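CaaX farnesyltransferase beta subunit Ram1 (PDB 4L9P) probably catalyses, together with an alpha subunit, the zinc-dependent transfer of a farnesyl group to CaaX-box cysteines, itself serving to bind the peptide. Local coordinates at residues 209-214 against 506-511; 234-237 against 241-244; 297-302 against 342-347; 442-447 against 483-488. All coordinates share one frame; numbering follows the deposited sequence. Where two conformers were deposited one is given.

How the contacts relate
All four contacts are buried and lie away from the zinc and isoprenoid sites; their chemistry differs with the elements they join. Contact 1 joins two helices, 209-214 against 506-511, through aliphatic groups alone. Contact 2 closes a short loop between helices with a backbone bridge and a lysine chain over a phenylalanine. Contacts 3 and 4 each set a loop against a helix end and use an aromatic face: a glycine CA rests on tryptophan in one, a glutamine CG on phenylalanine in the other. Contacts 2 and 3 reach the alpha subunit; contacts 1 and 4 do not, and contact 3 recruits a water.

Contact 1 (209-214 against 506-511); sequences SIAMVG and EDIRVW
Ala211 and Ile508 form the heart of a small, wholly aliphatic helix-helix contact between the C-terminal end of helix 200-213, part of the alpha-alpha toroid, and the late helix 502-513. The small methyl of Ala211 permits a close approach of the backbones, the two CA atoms being 5.8 Å apart. Ile508 supplies the reach. With its CG1 anti to the backbone N (chi1 -167°), the longer branch extends toward the other helix, and the branch methyl follows beside it. Ala211 CB meets both ends of the isoleucine from one side, 4.0 Å from Ile508 CG2 and equally 4.0 Å from Ile508 CD1. The preceding residue, Ile210, adds its CG2, which lies 4.2 Å from Ile508 CD1, while the end of its longer branch leads off in another direction. No hydrogen bond crosses; the bond from Gly214 N to Ile210 O (2.8 Å) closes the last turn of helix 200-213, after which Gly214 leaves the helix with positive phi, and Val213 O accepts from Arg173 NE. Around this pair, Phe219 of helix 216-221 touches both Ile210 and Ile508, helix 173-183 meets Ile210 through Val176, and helix 151-164 packs against Ser209 and Met212.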
loop_
_atom_site.group_PDB
_atom_site.type_symbol
_atom_site.label_atom_id
_atom_site.label_comp_id
_atom_site.label_asym_id
_atom_site.label_seq_id
_atom_site.Cartn_x
_atom_site.Cartn_y
_atom_site.Cartn_z
ATOM N N SER B 209 3.911 7.019 17.132
ATOM C CA SER B 209 3.904 6.522 18.522
ATOM C C SER B 209 4.031 7.650 19.526
ATOM O O SER B 209 3.360 7.673 20.569
ATOM C CB SER B 209 5.040 5.511 18.731
ATOM O OG SER B 209 4.867 4.329 17.926
ATOM N N ILE B 210 4.971 8.569 19.264
ATOM C CA ILE B 210 5.155 9.725 20.121
ATOM C C ILE B 210 3.892 10.566 20.166
ATOM O O ILE B 210 3.523 11.056 21.250
ATOM C CB ILE B 210 6.397 10.521 19.599
ATOM C CG1 ILE B 210 7.668 9.751 19.993
ATOM C CG2 ILE B 210 6.407 11.957 20.134
ATOM C CD1 ILE B 210 8.914 10.254 19.255
ATOM N N ALA B 211 3.224 10.731 19.016
ATOM C CA ALA B 211 1.983 11.491 18.992
ATOM C C ALA B 211 0.929 10.832 19.881
ATOM O O ALA B 211 0.185 11.503 20.603
ATOM C CB ALA B 211 1.457 11.651 17.544
ATOM N N MET B 212 0.841 9.515 19.820
ATOM C CA MET B 212 -0.215 8.817 20.595
ATOM C C MET B 212 0.059 8.931 22.094
ATOM O O MET B 212 -0.871 9.190 22.879
ATOM C CB MET B 212 -0.372 7.319 20.180
ATOM C CG MET B 212 -1.109 7.186 18.914
ATOM S SD MET B 212 -1.406 5.461 18.447
ATOM C CE MET B 212 0.240 5.053 17.729
ATOM N N VAL B 213 1.303 8.780 22.540
ATOM C CA VAL B 213 1.533 8.895 23.988
ATOM C C VAL B 213 1.506 10.327 24.449
ATOM O O VAL B 213 1.126 10.610 25.607
ATOM C CB VAL B 213 2.843 8.134 24.486
ATOM C CG1 VAL B 213 2.805 6.643 24.127
ATOM C CG2 VAL B 213 4.147 8.777 23.949
ATOM N N GLY B 214 1.909 11.253 23.583
ATOM C CA GLY B 214 1.867 12.684 23.908
ATOM C C GLY B 214 2.894 13.114 24.931
ATOM O O GLY B 214 3.786 12.341 25.335
ATOM N N GLU B 506 -3.435 16.431 16.038
ATOM C CA GLU B 506 -3.580 17.855 16.274
ATOM C C GLU B 506 -2.571 18.330 17.311
ATOM O O GLU B 506 -1.900 19.358 17.118
ATOM C CB GLU B 506 -5.035 18.202 16.786
ATOM C CG GLU B 506 -5.146 19.617 17.457
ATOM C CD GLU B 506 -6.515 19.966 18.148
ATOM O OE1 GLU B 506 -7.484 19.194 18.166
ATOM O OE2 GLU B 506 -6.606 21.081 18.692
ATOM N N ASP B 507 -2.488 17.618 18.434
ATOM C CA ASP B 507 -1.676 18.094 19.539
ATOM C C ASP B 507 -0.195 18.168 19.153
ATOM O O ASP B 507 0.510 19.128 19.516
ATOM C CB ASP B 507 -1.800 17.185 20.756
ATOM C CG ASP B 507 -3.092 17.389 21.541
ATOM O OD1 ASP B 507 -3.827 18.369 21.275
ATOM O OD2 ASP B 507 -3.343 16.516 22.400
ATOM N N ILE B 508 0.317 17.163 18.428
ATOM C CA ILE B 508 1.712 17.212 18.073
ATOM C C ILE B 508 1.985 18.316 17.063
ATOM O O ILE B 508 2.972 19.038 17.209
ATOM C CB ILE B 508 2.227 15.829 17.617
ATOM C CG1 ILE B 508 3.781 15.838 17.573
ATOM C CG2 ILE B 508 1.618 15.420 16.254
ATOM C CD1 ILE B 508 4.387 14.408 17.359
ATOM N N ARG B 509 1.130 18.453 16.066
ATOM C CA ARG B 509 1.333 19.508 15.051
ATOM C C ARG B 509 1.307 20.897 15.711
ATOM O O ARG B 509 2.163 21.744 15.415
ATOM C CB ARG B 509 0.213 19.432 13.987
ATOM C CG ARG B 509 0.162 20.614 13.022
ATOM C CD ARG B 509 1.395 20.723 12.117
ATOM N NE ARG B 509 1.237 21.884 11.273
ATOM C CZ ARG B 509 1.783 22.063 10.075
ATOM N NH1 ARG B 509 2.547 21.123 9.511
ATOM N NH2 ARG B 509 1.531 23.217 9.415
ATOM N N VAL B 510 0.330 21.122 16.597
ATOM C CA VAL B 510 0.200 22.441 17.192
ATOM C C VAL B 510 1.374 22.715 18.115
ATOM O O VAL B 510 1.903 23.846 18.130
ATOM C CB VAL B 510 -1.138 22.551 17.943
ATOM C CG1 VAL B 510 -1.166 23.852 18.823
ATOM C CG2 VAL B 510 -2.298 22.567 16.950
ATOM N N TRP B 511 1.833 21.703 18.844
ATOM C CA TRP B 511 3.008 21.898 19.700
ATOM C C TRP B 511 4.213 22.325 18.872
ATOM O O TRP B 511 4.937 23.289 19.221
ATOM C CB TRP B 511 3.348 20.639 20.525
ATOM C CG TRP B 511 4.433 20.883 21.589
ATOM C CD1 TRP B 511 4.230 21.395 22.874
ATOM C CD2 TRP B 511 5.854 20.663 21.480
ATOM N NE1 TRP B 511 5.423 21.466 23.546
ATOM C CE2 TRP B 511 6.438 21.058 22.711
ATOM C CE3 TRP B 511 6.683 20.191 20.468
ATOM C CZ2 TRP B 511 7.814 20.956 22.953
ATOM C CZ3 TRP B 511 8.055 20.102 20.706
ATOM C CH2 TRP B 511 8.602 20.481 21.930
#

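Contact 2 (234-237 against 241-244); sequences LKQP and FTVC
Lys235 lays its aliphatic chain across the ring of Phe241. Its CB starts near the rim, 4.1 Å from Phe241 CE2. CG continues anti to the backbone N, and a bend at chi2 (71°) then swings the chain back over the ring. CD makes the real contact: it is 3.6 Å from Phe241 CZ and sits over the face, 28° off the ring normal, a CH-pi interaction. Beyond CE the ammonium nitrogen NZ passes the ring and is gripped by three backbone carbonyls, those of Gly239, Phe284 and Asp286, which fix the far end of the chain. The backbones beneath are joined by a single beta bridge between Lys235 and Phe241, where the chain leaves helix 224-234 and doubles back before helix 251-263, a tight connection between helices of the toroid. Thr242 N donates to Leu234 O at 3.0 Å with an N-H...O angle of 155°, and Phe241 CA adds a CA-H...O contact of 3.3 Å to the same Leu234 oxygen. Leu234 sets its CB beside Phe241 CD2, and its own CD2 comes to 3.4 Å from Cys244 C. Its CB also lies 3.5 Å from Thr242 O, a buried carbonyl oxygen for which the model contains no partner. Cys244 packs on Ile92 of the alpha subunit, while Phe241 rests on Ala254, Ala257 and Met258 of helix 251-263.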
loop_
_atom_site.group_PDB
_atom_site.type_symbol
_atom_site.label_atom_id
_atom_site.label_comp_id
_atom_site.label_asym_id
_atom_site.label_seq_id
_atom_site.Cartn_x
_atom_site.Cartn_y
_atom_site.Cartn_z
ATOM N N LEU B 234 16.657 12.533 1.058
ATOM C CA LEU B 234 15.855 11.496 0.396
ATOM C C LEU B 234 15.120 12.002 -0.829
ATOM O O LEU B 234 14.634 11.204 -1.631
ATOM C CB LEU B 234 14.876 10.905 1.379
ATOM C CG LEU B 234 15.501 10.382 2.690
ATOM C CD1 LEU B 234 14.425 9.774 3.579
ATOM C CD2 LEU B 234 16.635 9.319 2.553
ATOM N N LYS B 235 14.983 13.336 -0.966
ATOM C CA LYS B 235 14.233 13.881 -2.082
ATOM C C LYS B 235 14.966 13.587 -3.369
ATOM O O LYS B 235 16.167 13.886 -3.479
ATOM C CB LYS B 235 14.088 15.421 -1.879
ATOM C CG LYS B 235 13.303 16.104 -2.968
ATOM C CD LYS B 235 11.799 15.791 -2.929
ATOM C CE LYS B 235 11.075 16.650 -4.009
ATOM N NZ LYS B 235 9.618 16.442 -4.002
ATOM N N GLN B 236 14.259 13.049 -4.355
ATOM C CA GLN B 236 14.858 12.647 -5.622
ATOM C C GLN B 236 14.523 13.607 -6.755
ATOM O O GLN B 236 13.525 14.321 -6.693
ATOM C CB GLN B 236 14.337 11.268 -6.021
ATOM C CG GLN B 236 14.701 10.180 -4.993
ATOM C CD GLN B 236 16.229 10.149 -4.720
ATOM O OE1 GLN B 236 16.718 10.332 -3.541
ATOM N NE2 GLN B 236 16.973 9.938 -5.764
ATOM N N PRO B 237 15.306 13.593 -7.849
ATOM C CA PRO B 237 15.028 14.513 -8.972
ATOM C C PRO B 237 13.632 14.366 -9.555
ATOM O O PRO B 237 13.073 15.346 -10.041
ATOM C CB PRO B 237 16.048 14.081 -10.024
ATOM C CG PRO B 237 17.206 13.607 -9.156
ATOM C CD PRO B 237 16.560 12.841 -8.032
ATOM N N PHE B 241 10.663 10.237 -3.112
ATOM C CA PHE B 241 11.584 10.098 -1.978
ATOM C C PHE B 241 12.041 8.650 -1.905
ATOM O O PHE B 241 11.241 7.703 -2.044
ATOM C CB PHE B 241 10.844 10.382 -0.654
ATOM C CG PHE B 241 10.508 11.813 -0.460
ATOM C CD1 PHE B 241 9.364 12.373 -1.047
ATOM C CD2 PHE B 241 11.370 12.601 0.292
ATOM C CE1 PHE B 241 9.080 13.757 -0.832
ATOM C CE2 PHE B 241 11.107 14.002 0.475
ATOM C CZ PHE B 241 9.968 14.567 -0.090
ATOM N N THR B 242 13.330 8.455 -1.650
ATOM C CA THR B 242 13.789 7.139 -1.216
ATOM C C THR B 242 13.445 6.912 0.229
ATOM O O THR B 242 13.132 7.866 0.959
ATOM C CB THR B 242 15.342 7.021 -1.412
ATOM O OG1 THR B 242 16.002 8.178 -0.839
ATOM C CG2 THR B 242 15.684 6.930 -2.914
ATOM N N VAL B 243 13.478 5.645 0.664
ATOM C CA VAL B 243 13.065 5.344 2.031
ATOM C C VAL B 243 14.221 5.482 3.015
ATOM O O VAL B 243 14.021 5.600 4.233
ATOM C CB VAL B 243 12.430 3.940 2.145
ATOM C CG1 VAL B 243 11.114 3.915 1.273
ATOM C CG2 VAL B 243 13.419 2.824 1.666
ATOM N N CYS B 244 15.438 5.497 2.481
ATOM C CA CYS B 244 16.631 5.707 3.287
ATOM C C CYS B 244 17.724 6.063 2.298
ATOM O O CYS B 244 17.529 5.896 1.050
ATOM C CB CYS B 244 17.006 4.456 4.131
ATOM S SG CYS B 244 17.427 3.009 3.211
#

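Contact 3 (297-302 against 342-347); sequences TYEGGI and LPWLSA
Gly301 lies with its bare CA directly on the indole of Trp344; a backbone carbon, not a side chain, covers the ring here. The CA is 3.4 Å from the centroid of the Trp344 six-membered ring and 16° off its normal, a CH-pi contact so close because no side chain stands between backbone and ring. The peptide before it follows the same surface, with Gly301 N 3.6 Å from Trp344 CG. Trp344 reaches this position with CG anti to its own backbone N (chi1 174°), which sends the ring out from helix 338-346 toward the loop. At the rim of the indole stands Glu299. Its OE1 approaches the edge, 3.8 Å from Trp344 CD1, with carboxylate and ring planes almost perpendicular at 87°. A water in the ring plane bridges the two side chains: it accepts from Trp344 NE1 at 3.1 Å and donates to Glu299 OE2 at 2.9 Å. The carboxylate is held further by Thr360 OG1 at OE1 and by Asn197 of the alpha subunit at OE2, so this buried acid is well supplied with partners. The loop is shaped by a type I turn from Thr297 to Gly300 and by an ST turn, in which Thr297 OG1 accepts from Glu299 N at 3.0 Å. Tyr298 stacks on Tyr204 of the alpha subunit, bringing the loop to the heterodimer interface. Within the toroid, Trp344 also rests on Ala315 of helix 312-323, while Leu342 and Leu345 carry helix 338-346 onto helix 375-384.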
loop_
_atom_site.group_PDB
_atom_site.type_symbol
_atom_site.label_atom_id
_atom_site.label_comp_id
_atom_site.label_asym_id
_atom_site.label_seq_id
_atom_site.Cartn_x
_atom_site.Cartn_y
_atom_site.Cartn_z
ATOM N N THR B 297 -1.936 3.573 -12.791
ATOM C CA THR B 297 -1.786 2.620 -13.847
ATOM C C THR B 297 -3.017 2.594 -14.735
ATOM O O THR B 297 -4.062 3.198 -14.424
ATOM C CB THR B 297 -1.559 1.183 -13.338
ATOM O OG1 THR B 297 -2.798 0.548 -12.981
ATOM C CG2 THR B 297 -0.641 1.170 -12.113
ATOM N N TYR B 298 -2.896 1.860 -15.830
ATOM C CA TYR B 298 -4.032 1.703 -16.765
ATOM C C TYR B 298 -5.269 1.096 -16.052
ATOM O O TYR B 298 -6.388 1.207 -16.604
ATOM C CB TYR B 298 -3.654 0.853 -18.004
ATOM C CG TYR B 298 -3.423 -0.614 -17.606
ATOM C CD1 TYR B 298 -2.156 -1.049 -17.098
ATOM C CD2 TYR B 298 -4.487 -1.564 -17.708
ATOM C CE1 TYR B 298 -2.000 -2.339 -16.684
ATOM C CE2 TYR B 298 -4.310 -2.883 -17.329
ATOM C CZ TYR B 298 -3.071 -3.255 -16.780
ATOM O OH TYR B 298 -2.855 -4.565 -16.381
ATOM N N GLU B 299 -5.060 0.373 -14.927
ATOM C CA GLU B 299 -6.212 -0.194 -14.248
ATOM C C GLU B 299 -6.991 0.846 -13.439
ATOM O O GLU B 299 -8.150 0.573 -13.078
ATOM C CB GLU B 299 -5.771 -1.236 -13.212
ATOM C CG GLU B 299 -5.164 -2.485 -13.815
ATOM C CD GLU B 299 -5.054 -3.525 -12.685
ATOM O OE1 GLU B 299 -6.096 -4.110 -12.316
ATOM O OE2 GLU B 299 -3.930 -3.764 -12.164
ATOM N N GLY B 300 -6.379 1.998 -13.169
ATOM C CA GLY B 300 -7.011 3.076 -12.394
ATOM C C GLY B 300 -6.383 3.180 -11.016
ATOM O O GLY B 300 -6.391 4.258 -10.428
ATOM N N GLY B 301 -5.880 2.061 -10.456
ATOM C CA GLY B 301 -5.208 2.082 -9.184
ATOM C C GLY B 301 -3.835 2.694 -9.280
ATOM O O GLY B 301 -3.441 3.194 -10.357
ATOM N N ILE B 302 -3.057 2.579 -8.223
ATOM C CA ILE B 302 -1.787 3.307 -8.090
ATOM C C ILE B 302 -0.761 2.290 -7.640
ATOM O O ILE B 302 -1.023 1.494 -6.700
ATOM C CB ILE B 302 -1.958 4.451 -7.078
ATOM C CG1 ILE B 302 -3.006 5.439 -7.619
ATOM C CG2 ILE B 302 -0.572 5.154 -6.886
ATOM C CD1 ILE B 302 -3.599 6.367 -6.484
ATOM N N LEU B 342 -11.908 5.107 -9.298
ATOM C CA LEU B 342 -13.091 4.686 -8.509
ATOM C C LEU B 342 -13.529 3.218 -8.752
ATOM O O LEU B 342 -13.688 2.472 -7.804
ATOM C CB LEU B 342 -14.264 5.645 -8.770
ATOM C CG LEU B 342 -14.764 6.542 -7.756
ATOM C CD1 LEU B 342 -16.115 7.071 -8.385
ATOM C CD2 LEU B 342 -15.056 5.894 -6.451
ATOM N N PRO B 343 -13.674 2.781 -10.017
ATOM C CA PRO B 343 -14.102 1.394 -10.195
ATOM C C PRO B 343 -13.014 0.435 -9.736
ATOM O O PRO B 343 -13.401 -0.624 -9.236
ATOM C CB PRO B 343 -14.372 1.258 -11.710
ATOM C CG PRO B 343 -13.697 2.492 -12.378
ATOM C CD PRO B 343 -13.747 3.562 -11.271
ATOM N N TRP B 344 -11.717 0.777 -9.907
ATOM C CA TRP B 344 -10.704 -0.186 -9.433
ATOM C C TRP B 344 -10.755 -0.309 -7.895
ATOM O O TRP B 344 -10.617 -1.409 -7.329
ATOM C CB TRP B 344 -9.337 0.349 -9.883
ATOM C CG TRP B 344 -8.197 -0.482 -9.342
ATOM C CD1 TRP B 344 -7.656 -1.630 -9.899
ATOM C CD2 TRP B 344 -7.464 -0.213 -8.155
ATOM N NE1 TRP B 344 -6.611 -2.084 -9.090
ATOM C CE2 TRP B 344 -6.481 -1.249 -8.005
ATOM C CE3 TRP B 344 -7.575 0.784 -7.173
ATOM C CZ2 TRP B 344 -5.542 -1.248 -6.965
ATOM C CZ3 TRP B 344 -6.644 0.779 -6.128
ATOM C CH2 TRP B 344 -5.665 -0.268 -6.003
ATOM N N LEU B 345 -10.963 0.823 -7.211
ATOM C CA LEU B 345 -11.083 0.780 -5.740
ATOM C C LEU B 345 -12.329 -0.007 -5.342
ATOM O O LEU B 345 -12.252 -0.893 -4.465
ATOM C CB LEU B 345 -11.144 2.208 -5.214
ATOM C CG LEU B 345 -10.846 2.344 -3.749
ATOM C CD1 LEU B 345 -9.327 2.011 -3.467
ATOM C CD2 LEU B 345 -11.106 3.797 -3.303
ATOM N N SER B 346 -13.450 0.237 -6.040
ATOM C CA SER B 346 -14.657 -0.529 -5.755
ATOM C C SER B 346 -14.441 -2.030 -5.973
ATOM O O SER B 346 -14.891 -2.870 -5.147
ATOM C CB SER B 346 -15.749 0.049 -6.667
ATOM O OG SER B 346 -16.909 -0.796 -6.659
ATOM N N ALA B 347 -13.693 -2.375 -7.028
ATOM C CA ALA B 347 -13.477 -3.780 -7.350
ATOM C C ALA B 347 -12.546 -4.503 -6.357
ATOM O O ALA B 347 -12.376 -5.714 -6.469
ATOM C CB ALA B 347 -12.835 -3.887 -8.777
HETATM O O HOH W 1 -4.452 -4.237 -9.336
#

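Contact 4 (442-447 against 483-488); sequences STVQYY and GVFTEN
Phe485 is roofed by Gln445 just where helix 431-444 of the alpha-alpha toroid, the helix that carries the zinc ligand His433, gives way to the two-stranded antiparallel sheet 446-449/468-471. The glutamine touches with its aliphatic part: Gln445 CG stands over the middle of the Phe485 ring, 3.6 Å from its centroid and only 9° off the normal, a CH-pi contact. Further along, the amide slants across the same ring at 63° between planes, bringing NE2 to 3.8 Å from Phe485 CG. Val444 adds an aliphatic flank, its CG2 lying 4.0 Å from Phe485 CD2. On the other face the ring is backed by its own loop, with Gly483 C 4.0 Å above the plane, so that Phe485 is sandwiched between helix end and loop. With CG between the backbone N and the carbonyl carbon (chi1 51°), the ring turns back over Gly483. In the second shell, Gln445 OE1 accepts from Leu491 N and Gln445 O from Arg490 NH1, tying the residue to the chain just beyond 483-488 and probably helping to hold CG over the ring. Val444 O accepts from Arg403 NH1 of helix 403-413, whose Leu406 and Thr407 pack on the valine side chain. Glu487 braces the loop through a salt bridge to Arg490 NE and a bond from Ala474 N, the latter made by OE2, the oxygen that also meets the edge of the Phe485 ring in its plane.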
loop_
_atom_site.group_PDB
_atom_site.type_symbol
_atom_site.label_atom_id
_atom_site.label_comp_id
_atom_site.label_asym_id
_atom_site.label_seq_id
_atom_site.Cartn_x
_atom_site.Cartn_y
_atom_site.Cartn_z
ATOM N N SER B 442 -12.796 0.690 12.577
ATOM C CA SER B 442 -13.124 2.057 13.052
ATOM C C SER B 442 -13.640 2.883 11.889
ATOM O O SER B 442 -14.613 3.641 12.030
ATOM C CB SER B 442 -11.936 2.696 13.744
ATOM O OG SER B 442 -12.350 4.003 14.186
ATOM N N THR B 443 -12.988 2.824 10.715
ATOM C CA THR B 443 -13.400 3.656 9.572
ATOM C C THR B 443 -14.869 3.488 9.242
ATOM O O THR B 443 -15.574 4.454 8.947
ATOM C CB THR B 443 -12.591 3.225 8.309
ATOM O OG1 THR B 443 -11.213 3.472 8.548
ATOM C CG2 THR B 443 -13.057 3.908 6.988
ATOM N N VAL B 444 -15.356 2.238 9.295
ATOM C CA VAL B 444 -16.773 2.026 8.952
ATOM C C VAL B 444 -17.742 2.625 9.973
ATOM O O VAL B 444 -18.938 2.780 9.672
ATOM C CB VAL B 444 -17.157 0.548 8.721
ATOM C CG1 VAL B 444 -16.277 -0.151 7.675
ATOM C CG2 VAL B 444 -17.199 -0.257 9.967
ATOM N N GLN B 445 -17.230 2.939 11.138
ATOM C CA GLN B 445 -18.083 3.451 12.227
ATOM C C GLN B 445 -18.177 4.958 12.254
ATOM O O GLN B 445 -18.841 5.489 13.163
ATOM C CB GLN B 445 -17.534 2.918 13.540
ATOM C CG GLN B 445 -17.563 1.423 13.606
ATOM C CD GLN B 445 -16.835 0.878 14.847
ATOM O OE1 GLN B 445 -15.987 1.558 15.449
ATOM N NE2 GLN B 445 -17.120 -0.377 15.193
ATOM N N TYR B 446 -17.513 5.682 11.350
ATOM C CA TYR B 446 -17.549 7.143 11.359
ATOM C C TYR B 446 -17.775 7.714 9.989
ATOM O O TYR B 446 -17.340 7.123 8.974
ATOM C CB TYR B 446 -16.184 7.731 11.866
ATOM C CG TYR B 446 -16.011 7.381 13.308
ATOM C CD1 TYR B 446 -16.593 8.203 14.274
ATOM C CD2 TYR B 446 -15.348 6.207 13.722
ATOM C CE1 TYR B 446 -16.593 7.841 15.619
ATOM C CE2 TYR B 446 -15.281 5.821 15.080
ATOM C CZ TYR B 446 -15.949 6.625 16.007
ATOM O OH TYR B 446 -15.986 6.242 17.313
ATOM N N TYR B 447 -18.411 8.887 9.969
ATOM C CA TYR B 447 -18.304 9.817 8.831
ATOM C C TYR B 447 -16.967 10.552 9.031
ATOM O O TYR B 447 -16.762 11.172 10.105
ATOM C CB TYR B 447 -19.432 10.857 8.923
ATOM C CG TYR B 447 -20.833 10.274 8.794
ATOM C CD1 TYR B 447 -21.339 9.959 7.551
ATOM C CD2 TYR B 447 -21.672 10.114 9.908
ATOM C CE1 TYR B 447 -22.633 9.456 7.408
ATOM C CE2 TYR B 447 -22.960 9.599 9.788
ATOM C CZ TYR B 447 -23.431 9.263 8.526
ATOM O OH TYR B 447 -24.713 8.760 8.381
ATOM N N GLY B 483 -24.582 -0.146 9.151
ATOM C CA GLY B 483 -23.617 -0.453 10.177
ATOM C C GLY B 483 -24.050 -1.701 10.900
ATOM O O GLY B 483 -25.029 -1.683 11.667
ATOM N N VAL B 484 -23.341 -2.809 10.663
ATOM C CA VAL B 484 -23.730 -4.135 11.200
ATOM C C VAL B 484 -22.881 -4.566 12.380
ATOM O O VAL B 484 -23.084 -5.640 12.957
ATOM C CB VAL B 484 -23.765 -5.241 10.104
ATOM C CG1 VAL B 484 -24.694 -4.813 8.989
ATOM C CG2 VAL B 484 -22.339 -5.483 9.495
ATOM N N PHE B 485 -21.935 -3.713 12.775
ATOM C CA PHE B 485 -21.323 -3.836 14.119
ATOM C C PHE B 485 -22.402 -3.412 15.164
ATOM O O PHE B 485 -23.383 -2.761 14.817
ATOM C CB PHE B 485 -20.106 -2.881 14.189
ATOM C CG PHE B 485 -20.430 -1.488 13.760
ATOM C CD1 PHE B 485 -20.920 -0.550 14.683
ATOM C CD2 PHE B 485 -20.277 -1.101 12.427
ATOM C CE1 PHE B 485 -21.324 0.740 14.267
ATOM C CE2 PHE B 485 -20.679 0.186 11.995
ATOM C CZ PHE B 485 -21.191 1.106 12.934
ATOM N N THR B 486 -22.125 -3.732 16.403
ATOM C CA THR B 486 -22.980 -3.154 17.486
ATOM C C THR B 486 -22.269 -1.919 18.050
ATOM O O THR B 486 -21.036 -1.712 17.863
ATOM C CB THR B 486 -23.158 -4.136 18.651
ATOM O OG1 THR B 486 -21.928 -4.223 19.398
ATOM C CG2 THR B 486 -23.672 -5.498 18.183
ATOM N N GLU B 487 -22.993 -1.072 18.794
ATOM C CA GLU B 487 -22.295 0.046 19.439
ATOM C C GLU B 487 -21.310 -0.407 20.492
ATOM O O GLU B 487 -20.335 0.277 20.735
ATOM C CB GLU B 487 -23.319 1.041 20.015
ATOM C CG GLU B 487 -24.000 1.802 18.843
ATOM C CD GLU B 487 -22.996 2.691 18.143
ATOM O OE1 GLU B 487 -22.060 3.186 18.832
ATOM O OE2 GLU B 487 -23.132 2.878 16.905
ATOM N N ASN B 488 -21.519 -1.596 21.066
ATOM C CA ASN B 488 -20.535 -2.180 21.957
ATOM C C ASN B 488 -19.193 -2.447 21.243
ATOM O O ASN B 488 -18.166 -2.557 21.917
ATOM C CB ASN B 488 -21.032 -3.489 22.539
ATOM C CG ASN B 488 -21.745 -3.325 23.877
ATOM O OD1 ASN B 488 -22.064 -2.218 24.316
ATOM N ND2 ASN B 488 -21.939 -4.456 24.528
#